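Spore coat polysaccharide biosynthesis protein spsE (Bacillus subtilis, PDB 1VLI) probably acts as a sialic-acid-synthase-like enzyme, with N-acylneuraminate-9-phosphate synthase activity, in making the spore coat polysaccharide. Local coordinates at residues A[135-140]-A[160-165]; A[156-161]-A[185-190]. All blocks are in the same frame, centred on the assembly; numbering follows the deposited sequence.

Contact 1: residues A[135-140]-A[160-165]; sequences PSAFKI and PMIFST
Strands 138-140 and 161-164 run parallel, 13° apart with axes 4.7 Å from each other, and F138, K139 and I140 pair with M161, I162 and F163. The backbone ladder starts at F138 N, which donates to P160 O, continues through F138 O and I162 O, and ends in a longer bond of 3.3 Å from S164 N to I140 O. Before the strands begin, the ring of P160 lies against the S136 carbonyl, and A137 CB meets P160 CB at 3.9 Å. Helix 148-155 links the two strands in a beta-alpha-beta unit of the NeuB-family TIM barrel. K139 and I162 share the face that looks into the barrel. With CG anti to the backbone N (chi1 173°) and bends at chi2 and chi4, the lysine chain passes across I162 at about a right angle, CD lying 3.8 Å from I162 CG2. The chain then curls so that NZ bonds S164 OG at 2.7 Å and I140 O at 2.8 Å. NZ sits above the plane of that carbonyl, and S164 N comes from its opposite face. The side chain of S164 is about 8 Å from the bound zinc ion. The other face carries F138, I140, M161 and F163. There I140 CG1 meets the selenomethionine methyl CE of M161 at 4.2 Å, beneath helix 148-155, where V154 covers F138 and M161 while L151 packs on I140.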
loop_
_atom_site.group_PDB
_atom_site.type_symbol
_atom_site.label_atom_id
_atom_site.label_comp_id
_atom_site.label_asym_id
_atom_site.label_seq_id
_atom_site.Cartn_x
_atom_site.Cartn_y
_atom_site.Cartn_z
ATOM N N PRO A 135 6.883 -10.375 -10.066
ATOM C CA PRO A 135 7.195 -9.209 -9.228
ATOM C C PRO A 135 8.217 -9.556 -8.114
ATOM O O PRO A 135 8.341 -10.738 -7.770
ATOM C CB PRO A 135 5.818 -8.822 -8.644
ATOM C CG PRO A 135 5.065 -10.047 -8.623
ATOM C CD PRO A 135 5.500 -10.832 -9.875
ATOM N N SER A 136 8.952 -8.568 -7.591
ATOM C CA SER A 136 9.859 -8.788 -6.441
ATOM C C SER A 136 9.150 -8.666 -5.077
ATOM O O SER A 136 9.691 -9.054 -4.042
ATOM C CB SER A 136 11.037 -7.804 -6.474
ATOM O OG SER A 136 11.737 -7.846 -7.725
ATOM N N ALA A 137 7.935 -8.134 -5.079
ATOM C CA ALA A 137 7.191 -7.899 -3.845
ATOM C C ALA A 137 5.873 -7.378 -4.295
ATOM O O ALA A 137 5.750 -6.876 -5.437
ATOM C CB ALA A 137 7.879 -6.873 -2.947
ATOM N N PHE A 138 4.888 -7.555 -3.417
ATOM C CA PHE A 138 3.557 -7.031 -3.596
ATOM C C PHE A 138 3.397 -5.940 -2.549
ATOM O O PHE A 138 3.781 -6.114 -1.405
ATOM C CB PHE A 138 2.521 -8.124 -3.379
ATOM C CG PHE A 138 2.506 -9.177 -4.451
ATOM C CD1 PHE A 138 1.827 -8.963 -5.658
ATOM C CD2 PHE A 138 3.150 -10.398 -4.253
ATOM C CE1 PHE A 138 1.802 -9.954 -6.664
ATOM C CE2 PHE A 138 3.129 -11.401 -5.257
ATOM C CZ PHE A 138 2.468 -11.173 -6.468
ATOM N N LYS A 139 2.877 -4.802 -2.989
ATOM C CA LYS A 139 2.622 -3.662 -2.171
ATOM C C LYS A 139 1.094 -3.590 -2.001
ATOM O O LYS A 139 0.357 -3.808 -2.932
ATOM C CB LYS A 139 3.251 -2.395 -2.789
ATOM C CG LYS A 139 2.881 -1.078 -2.041
ATOM C CD LYS A 139 3.786 -0.793 -0.843
ATOM C CE LYS A 139 3.291 0.382 0.001
ATOM N NZ LYS A 139 2.093 0.036 0.851
ATOM N N ILE A 140 0.628 -3.356 -0.783
ATOM C CA ILE A 140 -0.804 -3.260 -0.493
ATOM C C ILE A 140 -1.027 -1.871 0.125
ATOM O O ILE A 140 -0.276 -1.475 0.985
ATOM C CB ILE A 140 -1.213 -4.349 0.517
ATOM C CG1 ILE A 140 -0.788 -5.765 0.055
ATOM C CG2 ILE A 140 -2.707 -4.215 0.901
ATOM C CD1 ILE A 140 -1.594 -6.344 -1.055
ATOM N N PRO A 160 7.647 -11.434 -1.058
ATOM C CA PRO A 160 7.572 -10.419 -0.032
ATOM C C PRO A 160 6.290 -9.583 -0.113
ATOM O O PRO A 160 5.731 -9.353 -1.190
ATOM C CB PRO A 160 8.809 -9.572 -0.313
ATOM C CG PRO A 160 9.769 -10.560 -0.847
ATOM C CD PRO A 160 8.947 -11.410 -1.758
HETATM N N MSE A 161 5.841 -9.117 1.046
HETATM C CA MSE A 161 4.644 -8.317 1.108
HETATM C C MSE A 161 4.860 -7.090 1.924
HETATM O O MSE A 161 5.445 -7.164 3.014
HETATM C CB MSE A 161 3.558 -9.165 1.641
HETATM C CG MSE A 161 3.066 -10.023 0.508
HETATM SE SE MSE A 161 1.593 -11.055 0.839
HETATM C CE MSE A 161 0.177 -9.691 1.178
ATOM N N ILE A 162 4.487 -5.948 1.358
ATOM C CA ILE A 162 4.636 -4.668 2.056
ATOM C C ILE A 162 3.261 -4.100 2.245
ATOM O O ILE A 162 2.561 -3.882 1.245
ATOM C CB ILE A 162 5.451 -3.684 1.222
ATOM C CG1 ILE A 162 6.773 -4.312 0.782
ATOM C CG2 ILE A 162 5.699 -2.389 2.004
ATOM C CD1 ILE A 162 7.486 -3.500 -0.277
ATOM N N PHE A 163 2.840 -3.888 3.493
ATOM C CA PHE A 163 1.511 -3.298 3.669
ATOM C C PHE A 163 1.520 -2.006 4.472
ATOM O O PHE A 163 2.344 -1.818 5.354
ATOM C CB PHE A 163 0.451 -4.316 4.088
ATOM C CG PHE A 163 0.546 -4.779 5.515
ATOM C CD1 PHE A 163 -0.051 -4.034 6.566
ATOM C CD2 PHE A 163 1.165 -5.988 5.820
ATOM C CE1 PHE A 163 -0.024 -4.492 7.854
ATOM C CE2 PHE A 163 1.217 -6.446 7.144
ATOM C CZ PHE A 163 0.605 -5.707 8.160
ATOM N N SER A 164 0.639 -1.088 4.097
ATOM C CA SER A 164 0.627 0.217 4.675
ATOM C C SER A 164 -0.454 0.297 5.748
ATOM O O SER A 164 -1.370 -0.519 5.785
ATOM C CB SER A 164 0.417 1.229 3.571
ATOM O OG SER A 164 1.679 1.615 3.033
ATOM N N THR A 165 -0.356 1.271 6.628
ATOM C CA THR A 165 -1.249 1.291 7.784
ATOM C C THR A 165 -1.886 2.642 8.111
ATOM O O THR A 165 -2.147 2.924 9.297
ATOM C CB THR A 165 -0.485 0.796 9.026
ATOM O OG1 THR A 165 0.588 1.697 9.308
ATOM C CG2 THR A 165 0.212 -0.559 8.768
#

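Contact 2: residues A[156-161]-A[185-190]; sequences RLNRPM and NNQIAI
The turn that leads from helix 148-155 into strand 161-164 of the barrel is tied to the residues just ahead of strand 188-193 by two side-chain amides, N185 bonding R159 and Q187 bonding N158. N158 leaves the helix with positive phi, and the chain then runs beside 185-189 at 19°. N185 has CG anti to its own N (chi1 -167°), which turns the amide toward the turn; ND2 donates to R159 O at 2.8 Å, with that oxygen in the amide plane, and also bonds A155 O at the helix end. Its OD1 faces back to its own segment, taking Q187 N in an Asx turn and, from the opposite face of the carbonyl, Q187 NE2. The glutamine chain is extended beyond CG, and NE2 reaches on to N158 O at 3.1 Å, standing above that carbonyl's plane. R159 NH1 approaches N158 O from the other face at 2.9 Å, so this oxygen too has two donors. Q187 OE1 rests 3.9 Å from both CG and CD of P160, and F16 of strand 15-18 touches P160 and Q187. Beyond the amides the backbone takes over: M161 N donates to Q187 O at 2.9 Å, and A189 N to M161 O at 2.8 Å. This pair of bonds, with M161 opposite I188, opens the parallel strand pairing characteristic of a beta-alpha-beta unit in a TIM barrel.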
loop_
_atom_site.group_PDB
_atom_site.type_symbol
_atom_site.label_atom_id
_atom_site.label_comp_id
_atom_site.label_asym_id
_atom_site.label_seq_id
_atom_site.Cartn_x
_atom_site.Cartn_y
_atom_site.Cartn_z
ATOM N N ARG A 156 -0.106 -16.493 -0.663
ATOM C CA ARG A 156 0.169 -17.831 -1.201
ATOM C C ARG A 156 1.123 -17.847 -2.400
ATOM O O ARG A 156 1.551 -18.906 -2.829
ATOM C CB ARG A 156 -1.127 -18.541 -1.589
ATOM C CG ARG A 156 -1.839 -19.156 -0.424
ATOM C CD ARG A 156 -3.219 -19.644 -0.770
ATOM N NE ARG A 156 -3.970 -19.929 0.439
ATOM C CZ ARG A 156 -5.195 -20.441 0.471
ATOM N NH1 ARG A 156 -5.831 -20.744 -0.657
ATOM N NH2 ARG A 156 -5.788 -20.654 1.645
ATOM N N LEU A 157 1.444 -16.675 -2.930
ATOM C CA LEU A 157 2.336 -16.570 -4.063
ATOM C C LEU A 157 3.789 -16.577 -3.615
ATOM O O LEU A 157 4.703 -16.630 -4.437
ATOM C CB LEU A 157 2.012 -15.305 -4.857
ATOM C CG LEU A 157 0.597 -15.308 -5.421
ATOM C CD1 LEU A 157 0.211 -13.933 -5.975
ATOM C CD2 LEU A 157 0.468 -16.437 -6.479
ATOM N N ASN A 158 3.989 -16.508 -2.306
ATOM C CA ASN A 158 5.305 -16.589 -1.673
ATOM C C ASN A 158 6.363 -15.526 -1.976
ATOM O O ASN A 158 7.559 -15.753 -1.867
ATOM C CB ASN A 158 5.873 -18.006 -1.690
ATOM C CG ASN A 158 5.846 -18.639 -0.288
ATOM O OD1 ASN A 158 5.008 -19.516 -0.033
ATOM N ND2 ASN A 158 6.722 -18.147 0.650
ATOM N N ARG A 159 5.899 -14.337 -2.289
ATOM C CA ARG A 159 6.781 -13.220 -2.439
ATOM C C ARG A 159 6.646 -12.284 -1.245
ATOM O O ARG A 159 5.664 -12.357 -0.470
ATOM C CB ARG A 159 6.468 -12.518 -3.753
ATOM C CG ARG A 159 7.037 -13.267 -4.956
ATOM C CD ARG A 159 8.591 -13.285 -4.955
ATOM N NE ARG A 159 9.160 -14.291 -5.856
ATOM C CZ ARG A 159 9.341 -15.577 -5.545
ATOM N NH1 ARG A 159 8.999 -16.045 -4.340
ATOM N NH2 ARG A 159 9.861 -16.402 -6.447
ATOM N N PRO A 160 7.647 -11.434 -1.058
ATOM C CA PRO A 160 7.572 -10.419 -0.032
ATOM C C PRO A 160 6.290 -9.583 -0.113
ATOM O O PRO A 160 5.731 -9.353 -1.190
ATOM C CB PRO A 160 8.809 -9.572 -0.313
ATOM C CG PRO A 160 9.769 -10.560 -0.847
ATOM C CD PRO A 160 8.947 -11.410 -1.758
HETATM N N MSE A 161 5.841 -9.117 1.046
HETATM C CA MSE A 161 4.644 -8.317 1.108
HETATM C C MSE A 161 4.860 -7.090 1.924
HETATM O O MSE A 161 5.445 -7.164 3.014
HETATM C CB MSE A 161 3.558 -9.165 1.641
HETATM C CG MSE A 161 3.066 -10.023 0.508
HETATM SE SE MSE A 161 1.593 -11.055 0.839
HETATM C CE MSE A 161 0.177 -9.691 1.178
ATOM N N ASN A 185 3.663 -17.574 4.595
ATOM C CA ASN A 185 4.544 -16.510 4.141
ATOM C C ASN A 185 4.985 -15.625 5.313
ATOM O O ASN A 185 4.161 -14.973 5.937
ATOM C CB ASN A 185 3.830 -15.686 3.066
ATOM C CG ASN A 185 4.766 -14.756 2.319
ATOM O OD1 ASN A 185 5.831 -14.430 2.808
ATOM N ND2 ASN A 185 4.368 -14.329 1.119
ATOM N N ASN A 186 6.282 -15.598 5.609
ATOM C CA ASN A 186 6.788 -14.775 6.696
ATOM C C ASN A 186 7.700 -13.630 6.267
ATOM O O ASN A 186 8.418 -13.100 7.099
ATOM C CB ASN A 186 7.399 -15.620 7.854
ATOM C CG ASN A 186 8.604 -16.438 7.427
ATOM N N GLN A 187 7.623 -13.216 5.002
ATOM C CA GLN A 187 8.412 -12.082 4.461
ATOM C C GLN A 187 7.552 -10.826 4.386
ATOM O O GLN A 187 7.095 -10.433 3.302
ATOM C CB GLN A 187 8.947 -12.412 3.057
ATOM C CG GLN A 187 9.399 -13.858 2.899
ATOM C CD GLN A 187 9.378 -14.325 1.452
ATOM O OE1 GLN A 187 10.351 -14.105 0.746
ATOM N NE2 GLN A 187 8.270 -14.980 1.010
ATOM N N ILE A 188 7.318 -10.220 5.548
ATOM C CA ILE A 188 6.330 -9.142 5.703
ATOM C C ILE A 188 7.020 -7.861 6.140
ATOM O O ILE A 188 7.921 -7.910 6.966
ATOM C CB ILE A 188 5.303 -9.553 6.748
ATOM C CG1 ILE A 188 4.608 -10.830 6.319
ATOM C CG2 ILE A 188 4.289 -8.443 7.015
ATOM C CD1 ILE A 188 3.803 -11.477 7.444
ATOM N N ALA A 189 6.624 -6.731 5.544
ATOM C CA ALA A 189 7.084 -5.389 5.950
ATOM C C ALA A 189 5.828 -4.555 6.177
ATOM O O ALA A 189 4.874 -4.640 5.387
ATOM C CB ALA A 189 7.969 -4.739 4.901
ATOM N N ILE A 190 5.838 -3.750 7.235
ATOM C CA ILE A 190 4.651 -2.986 7.656
ATOM C C ILE A 190 5.048 -1.519 7.592
ATOM O O ILE A 190 5.994 -1.135 8.251
ATOM C CB ILE A 190 4.276 -3.365 9.116
ATOM C CG1 ILE A 190 4.037 -4.882 9.234
ATOM C CG2 ILE A 190 3.051 -2.569 9.600
ATOM C CD1 ILE A 190 3.556 -5.349 10.589
#

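Past the earlier barrel strands, the chain enters strand 138-140, runs through helix 148-155 and back into strand 161-164, and contact 1 closes this beta-alpha-beta crossover. It continues through helix 170-181 into strand 188-193, where contact 2 closes the loop running from the turn after helix 148-155. The two loops overlap instead of nesting, since the second starts before the first ends, and P160 and M161 belong to both. Strand 161-164 is therefore held on its two edges, by 138-140 and 188-193, with F163 N probably bonded to A189 O further along. Packing of F138 on L157 and of F163 on I188 joins the contacts on the helix-covered side of the barrel wall.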